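Local coordinates for protein ECF RNA polymerase sigma factor SigK (Mycobacterium tuberculosis, PDB 4NQW) that probably promotes the attachment of RNA polymerase to specific promoter sites as an alternative ECF sigma factor, and is probably held inactive by an anti-sigma factor until released, at residues N182-T185 / I186-M190; Y47-T50 / K51-Y55. All coordinates share one frame; numbering follows the deposited sequence.

Interaction 1. Residues N182-T185 / I186-M190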
ATOM      1  N   ASN A 182       7.053  14.269 -18.937  1.00 30.46           N
ATOM      2  CA  ASN A 182       8.361  14.173 -18.278  1.00 29.93           C
ATOM      3  C   ASN A 182       8.269  13.495 -16.915  1.00 26.50           C
ATOM      4  O   ASN A 182       7.192  13.425 -16.324  1.00 25.41           O
ATOM      5  CB  ASN A 182       8.992  15.564 -18.107  1.00 33.84           C
ATOM      6  CG  ASN A 182       9.801  15.999 -19.315  1.00 37.09           C
ATOM      7  OD1 ASN A 182       9.591  17.086 -19.852  1.00 39.08           O
ATOM      8  ND2 ASN A 182      10.745  15.160 -19.739  1.00 40.82           N
ATOM      9  N   LEU A 183       9.406  13.005 -16.425  1.00 24.98           N
ATOM     10  CA  LEU A 183       9.474  12.356 -15.112  1.00 24.78           C
ATOM     11  C   LEU A 183       9.125  13.346 -14.008  1.00 24.43           C
ATOM     12  O   LEU A 183       8.402  13.012 -13.070  1.00 24.06           O
ATOM     13  CB  LEU A 183      10.868  11.770 -14.855  1.00 24.05           C
ATOM     14  CG  LEU A 183      11.406  10.718 -15.832  1.00 24.07           C
ATOM     15  CD1 LEU A 183      12.728  10.157 -15.323  1.00 23.57           C
ATOM     16  CD2 LEU A 183      10.410   9.591 -16.052  1.00 22.94           C
ATOM     17  N   SER A 184       9.646  14.563 -14.134  1.00 25.19           N
ATOM     18  CA  SER A 184       9.322  15.653 -13.221  1.00 28.31           C
ATOM     19  C   SER A 184       7.815  15.871 -13.125  1.00 28.00           C
ATOM     20  O   SER A 184       7.274  16.061 -12.037  1.00 26.07           O
ATOM     21  CB  SER A 184       9.992  16.947 -13.689  1.00 31.93           C
ATOM     22  OG  SER A 184       9.571  18.055 -12.911  1.00 35.37           O
ATOM     23  N   THR A 185       7.149  15.835 -14.276  1.00 28.18           N
ATOM     24  CA  THR A 185       5.718  16.110 -14.357  1.00 25.83           C
ATOM     25  C   THR A 185       4.893  15.032 -13.663  1.00 21.70           C
ATOM     26  O   THR A 185       3.980  15.351 -12.910  1.00 21.55           O
ATOM     27  CB  THR A 185       5.255  16.251 -15.822  1.00 27.54           C
ATOM     28  OG1 THR A 185       6.106  17.185 -16.503  1.00 26.64           O
ATOM     29  CG2 THR A 185       3.811  16.743 -15.895  1.00 28.58           C
ATOM     30  N   ILE A 186       5.219  13.764 -13.907  1.00 19.08           N
ATOM     31  CA  ILE A 186       4.467  12.655 -13.311  1.00 18.76           C
ATOM     32  C   ILE A 186       4.710  12.567 -11.805  1.00 18.83           C
ATOM     33  O   ILE A 186       3.795  12.261 -11.045  1.00 18.93           O
ATOM     34  CB  ILE A 186       4.804  11.303 -13.980  1.00 18.52           C
ATOM     35  CG1 ILE A 186       4.426  11.329 -15.467  1.00 21.29           C
ATOM     36  CG2 ILE A 186       4.095  10.147 -13.283  1.00 14.89           C
ATOM     37  CD1 ILE A 186       2.971  11.639 -15.762  1.00 21.61           C
ATOM     38  N   LYS A 187       5.940  12.840 -11.381  1.00 19.53           N
ATOM     39  CA  LYS A 187       6.277  12.832  -9.958  1.00 21.01           C
ATOM     40  C   LYS A 187       5.543  13.941  -9.203  1.00 19.92           C
ATOM     41  O   LYS A 187       5.015  13.711  -8.115  1.00 20.62           O
ATOM     42  CB  LYS A 187       7.789  12.948  -9.762  1.00 20.35           C
ATOM     43  CG  LYS A 187       8.546  11.687 -10.158  1.00 18.92           C
ATOM     44  CD  LYS A 187      10.021  11.770  -9.790  1.00 17.31           C
ATOM     45  CE  LYS A 187      10.765  12.784 -10.640  1.00 16.77           C
ATOM     46  NZ  LYS A 187      12.204  12.846 -10.270  1.00 16.67           N
ATOM     47  N   SER A 188       5.506  15.133  -9.791  1.00 19.48           N
ATOM     48  CA  SER A 188       4.741  16.249  -9.231  1.00 20.51           C
ATOM     49  C   SER A 188       3.245  15.948  -9.211  1.00 21.20           C
ATOM     50  O   SER A 188       2.548  16.298  -8.258  1.00 20.70           O
ATOM     51  CB  SER A 188       4.987  17.531 -10.033  1.00 19.87           C
ATOM     52  OG  SER A 188       6.327  17.962  -9.903  1.00 20.60           O
ATOM     53  N   ARG A 189       2.759  15.295 -10.265  1.00 21.01           N
ATOM     54  CA  ARG A 189       1.334  15.005 -10.400  1.00 22.48           C
ATOM     55  C   ARG A 189       0.874  13.929  -9.418  1.00 21.51           C
ATOM     56  O   ARG A 189      -0.208  14.037  -8.840  1.00 21.45           O
ATOM     57  CB  ARG A 189       1.002  14.597 -11.842  1.00 26.37           C
ATOM     58  CG  ARG A 189      -0.416  14.916 -12.297  1.00 31.44           C
ATOM     59  CD  ARG A 189      -0.813  16.360 -11.998  1.00 35.74           C
ATOM     60  NE  ARG A 189      -1.314  17.063 -13.178  1.00 40.79           N
ATOM     61  CZ  ARG A 189      -0.566  17.781 -14.015  1.00 43.58           C
ATOM     62  NH1 ARG A 189       0.746  17.912 -13.831  1.00 44.18           N
ATOM     63  NH2 ARG A 189      -1.136  18.379 -15.054  1.00 48.89           N
ATOM     64  N   MET A 190       1.695  12.898  -9.231  1.00 20.53           N
ATOM     65  CA  MET A 190       1.426  11.875  -8.219  1.00 20.30           C
ATOM     66  C   MET A 190       1.380  12.493  -6.826  1.00 20.14           C
ATOM     67  O   MET A 190       0.514  12.158  -6.024  1.00 19.02           O
ATOM     68  CB  MET A 190       2.494  10.784  -8.253  1.00 19.88           C
ATOM     69  CG  MET A 190       2.353   9.820  -9.414  1.00 20.01           C
ATOM     70  SD  MET A 190       3.621   8.544  -9.356  1.00 21.85           S
ATOM     71  CE  MET A 190       3.095   7.517 -10.721  1.00 19.44           C
TER

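Interaction 2. Residues Y47-T50 / K51-Y55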
ATOM      1  N   TYR A  47      -6.602 -10.592  11.445  1.00 26.59           N
ATOM      2  CA  TYR A  47      -7.054 -11.050  10.137  1.00 24.16           C
ATOM      3  C   TYR A  47      -8.521 -10.690   9.889  1.00 25.56           C
ATOM      4  O   TYR A  47      -8.851 -10.103   8.858  1.00 24.28           O
ATOM      5  CB  TYR A  47      -6.852 -12.562   9.988  1.00 22.30           C
ATOM      6  CG  TYR A  47      -7.507 -13.114   8.747  1.00 21.56           C
ATOM      7  CD1 TYR A  47      -6.976 -12.855   7.489  1.00 21.84           C
ATOM      8  CD2 TYR A  47      -8.676 -13.867   8.825  1.00 19.53           C
ATOM      9  CE1 TYR A  47      -7.580 -13.340   6.343  1.00 22.42           C
ATOM     10  CE2 TYR A  47      -9.285 -14.360   7.686  1.00 19.26           C
ATOM     11  CZ  TYR A  47      -8.734 -14.090   6.446  1.00 22.49           C
ATOM     12  OH  TYR A  47      -9.327 -14.570   5.304  1.00 25.98           O
ATOM     13  N   ASP A  48      -9.392 -11.038  10.836  1.00 28.10           N
ATOM     14  CA  ASP A  48     -10.839 -10.804  10.692  1.00 34.11           C
ATOM     15  C   ASP A  48     -11.202  -9.343  10.416  1.00 35.88           C
ATOM     16  O   ASP A  48     -12.133  -9.068   9.658  1.00 37.79           O
ATOM     17  CB  ASP A  48     -11.600 -11.281  11.941  1.00 36.12           C
ATOM     18  CG  ASP A  48     -11.938 -12.765  11.901  1.00 39.86           C
ATOM     19  OD1 ASP A  48     -11.971 -13.356  10.799  1.00 37.93           O
ATOM     20  OD2 ASP A  48     -12.185 -13.344  12.983  1.00 44.26           O
ATOM     21  N   HIS A  49     -10.471  -8.417  11.030  1.00 39.50           N
ATOM     22  CA  HIS A  49     -10.780  -6.992  10.923  1.00 44.75           C
ATOM     23  C   HIS A  49     -10.213  -6.350   9.649  1.00 38.47           C
ATOM     24  O   HIS A  49     -10.699  -5.302   9.216  1.00 33.75           O
ATOM     25  CB  HIS A  49     -10.266  -6.246  12.164  1.00 54.02           C
ATOM     26  CG  HIS A  49     -11.084  -5.047  12.530  1.00 62.72           C
ATOM     27  ND1 HIS A  49     -12.414  -5.134  12.880  1.00 67.62           N
ATOM     28  CD2 HIS A  49     -10.759  -3.734  12.614  1.00 67.47           C
ATOM     29  CE1 HIS A  49     -12.876  -3.927  13.154  1.00 70.03           C
ATOM     30  NE2 HIS A  49     -11.892  -3.060  13.002  1.00 70.18           N
ATOM     31  N   THR A  50      -9.199  -6.980   9.052  1.00 32.68           N
ATOM     32  CA  THR A  50      -8.508  -6.423   7.882  1.00 28.34           C
ATOM     33  C   THR A  50      -8.730  -7.178   6.561  1.00 27.14           C
ATOM     34  O   THR A  50      -8.419  -6.650   5.491  1.00 24.46           O
ATOM     35  CB  THR A  50      -6.987  -6.357   8.130  1.00 25.38           C
ATOM     36  OG1 THR A  50      -6.473  -7.675   8.374  1.00 23.25           O
ATOM     37  CG2 THR A  50      -6.670  -5.463   9.322  1.00 24.49           C
ATOM     38  N   LYS A  51      -9.272  -8.392   6.630  1.00 27.81           N
ATOM     39  CA  LYS A  51      -9.299  -9.301   5.472  1.00 27.64           C
ATOM     40  C   LYS A  51     -10.003  -8.757   4.224  1.00 25.65           C
ATOM     41  O   LYS A  51      -9.528  -8.972   3.108  1.00 23.01           O
ATOM     42  CB  LYS A  51      -9.896 -10.664   5.854  1.00 28.70           C
ATOM     43  CG  LYS A  51     -11.345 -10.641   6.323  1.00 31.04           C
ATOM     44  CD  LYS A  51     -11.768 -12.015   6.819  1.00 34.01           C
ATOM     45  CE  LYS A  51     -13.033 -11.962   7.658  1.00 39.48           C
ATOM     46  NZ  LYS A  51     -14.234 -11.648   6.841  1.00 43.59           N
ATOM     47  N   SER A  52     -11.125  -8.064   4.408  1.00 24.85           N
ATOM     48  CA  SER A  52     -11.886  -7.539   3.271  1.00 23.86           C
ATOM     49  C   SER A  52     -11.128  -6.431   2.527  1.00 21.60           C
ATOM     50  O   SER A  52     -11.248  -6.298   1.306  1.00 20.12           O
ATOM     51  CB  SER A  52     -13.262  -7.031   3.719  1.00 24.74           C
ATOM     52  OG  SER A  52     -13.143  -5.894   4.555  1.00 24.88           O
ATOM     53  N   ARG A  53     -10.349  -5.645   3.263  1.00 20.38           N
ATOM     54  CA  ARG A  53      -9.547  -4.583   2.659  1.00 21.85           C
ATOM     55  C   ARG A  53      -8.305  -5.132   1.950  1.00 22.14           C
ATOM     56  O   ARG A  53      -7.936  -4.641   0.882  1.00 22.83           O
ATOM     57  CB  ARG A  53      -9.165  -3.530   3.704  1.00 23.55           C
ATOM     58  CG  ARG A  53     -10.320  -2.611   4.078  1.00 25.52           C
ATOM     59  CD  ARG A  53      -9.893  -1.438   4.950  1.00 28.31           C
ATOM     60  NE  ARG A  53     -10.336  -1.571   6.339  1.00 31.02           N
ATOM     61  CZ  ARG A  53      -9.707  -2.271   7.283  1.00 35.42           C
ATOM     62  NH1 ARG A  53      -8.590  -2.936   7.013  1.00 38.25           N
ATOM     63  NH2 ARG A  53     -10.208  -2.314   8.513  1.00 36.12           N
ATOM     64  N   VAL A  54      -7.665  -6.150   2.526  1.00 20.56           N
ATOM     65  CA  VAL A  54      -6.506  -6.772   1.876  1.00 19.52           C
ATOM     66  C   VAL A  54      -6.939  -7.557   0.637  1.00 20.22           C
ATOM     67  O   VAL A  54      -6.400  -7.358  -0.453  1.00 20.69           O
ATOM     68  CB  VAL A  54      -5.730  -7.707   2.825  1.00 16.65           C
ATOM     69  CG1 VAL A  54      -4.642  -8.454   2.062  1.00 14.32           C
ATOM     70  CG2 VAL A  54      -5.120  -6.911   3.968  1.00 16.60           C
ATOM     71  N   TYR A  55      -7.913  -8.446   0.814  1.00 20.40           N
ATOM     72  CA  TYR A  55      -8.405  -9.282  -0.285  1.00 20.76           C
ATOM     73  C   TYR A  55      -8.963  -8.438  -1.431  1.00 20.06           C
ATOM     74  O   TYR A  55      -8.721  -8.737  -2.601  1.00 19.92           O
ATOM     75  CB  TYR A  55      -9.478 -10.247   0.216  1.00 20.48           C
ATOM     76  CG  TYR A  55      -9.989 -11.192  -0.843  1.00 20.28           C
ATOM     77  CD1 TYR A  55      -9.187 -12.222  -1.326  1.00 20.77           C
ATOM     78  CD2 TYR A  55     -11.278 -11.066  -1.355  1.00 18.36           C
ATOM     79  CE1 TYR A  55      -9.653 -13.096  -2.294  1.00 19.91           C
ATOM     80  CE2 TYR A  55     -11.751 -11.934  -2.322  1.00 16.44           C
ATOM     81  CZ  TYR A  55     -10.936 -12.946  -2.786  1.00 18.48           C
ATOM     82  OH  TYR A  55     -11.401 -13.810  -3.744  1.00 21.04           O
TER
HETATM   83  O   HOH W   1     -11.054  -5.084   6.274  1.00 28.67           O

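Interaction 1. Residues N182-T185 / I186-M190
The backbone N of Arg189 donates to Thr185 O at 2.9 Å, the shortest hydrogen bond between 182-185 and 186-190 and part of the i to i+4 series that opens helix 183-201. The segment probably forms part of the helix-turn-helix of domain 4, with helix 172-178 before the turn and helix 183-201 after it. Asn182 takes the N-cap position but caps with no side-chain bond; its carbonyl instead accepts Ile186 N at 3.1 Å, and Lys187 N and Ser188 N bond in the same way to the carbonyl oxygens of Leu183 and Ser184.

The side chains divide by face. Ile186 is buried, and its branched hydrocarbon suits the seam with helix 172-178, where it packs on Val175 and Ser176. Its CG1 stands anti to the carbonyl carbon (chi1 -62°), which also carries it back toward the previous turn, 3.6 Å from Asn182 O. The small hydroxyl residues Ser184 and Ser188 suit the exposed surface, while a long, flexible base can cross from the helix to a neighbour. Lys187 does so: its NZ forms a salt bridge with an acidic side chain of another protein chain, and its methylenes pass beside the carbonyl of Leu183. CG already lies 3.2 Å from Leu183 O, and a bend at chi3 (-69°) folds the chain so that CE returns to 3.4 Å from the same oxygen.

On a further face, Arg189 reaches helix 156-167, touching Thr157, Gln158 and Cys161. The side chains of Arg189 and Thr185 run alongside each other in the same direction. The threonine methyl approaches the guanidinium obliquely, CG2 lying 3.9 Å from Arg189 NH1.

Interaction 2. Residues Y47-T50 / K51-Y55
One face of the Tyr47 ring is crossed by the aliphatic part of Lys51, whose CB makes a CH-pi contact 3.9 Å from the ring centroid and 23° off its normal. Farther along, Lys51 CD reaches Tyr47 CE2 at 3.5 Å. Tyr47 also meets the ring of Tyr76 edge-to-face. The guanidinium of Arg53 has a water 3.2 Å above one face, over its centre, and the methyl CG2 of Thr50 at its edge, in plane.

Lys51 suits its place because its methylenes are apolar and its end is charged. Its CG sits between the backbone N and the carbonyl carbon (chi1 62°), and the chain then runs past Tyr47 and beside Asp48, whose OD1 lies 3.6 Å from Lys51 CE. The strongest partners of both charges lie on the chain of another protein: Lys51 NZ makes a salt bridge with an acidic side chain there and Asp48 OD2 with a basic one. Thr50, which is buried, has its hydroxyl satisfied by Phe46 O and Tyr76 OH.

The backbone is kinked here, the N atoms of Ser52 and Arg53 lacking the usual bond to the carbonyl four residues earlier. The water bridges part of the break, donating to His49 O at 3.0 Å and accepting from Arg53 N, which also makes a weak bond to Thr50 O. Regular bonding resumes where Val54 N donates to Thr50 O at 3.1 Å. Val54, small and apolar, packs on Ile75, Leu97 and Ala101. A water inserted between carbonyl and amide is characteristic of a bent helix, here helix 42-62 in the helical domain 2 of a sigma-70 family factor.

From the N terminus the chain meets interaction 2 first, on helix 42-62, and reaches interaction 1 much later, at the start of helix 183-201. Each joins adjoining turns of one helix, so neither closes a loop, and they follow in series without nesting or crossing. Interaction 2 belongs to domain 2, where its helix packs against helices 65-82 and 93-111. Interaction 1 belongs to domain 4, beside helices 156-167 and 172-178. The two lie on opposite sides of the chain's centre, their own centres 32 Å apart and their nearest atoms about 20 Å apart. What they share is a partner: another protein chain of the assembly approaches both.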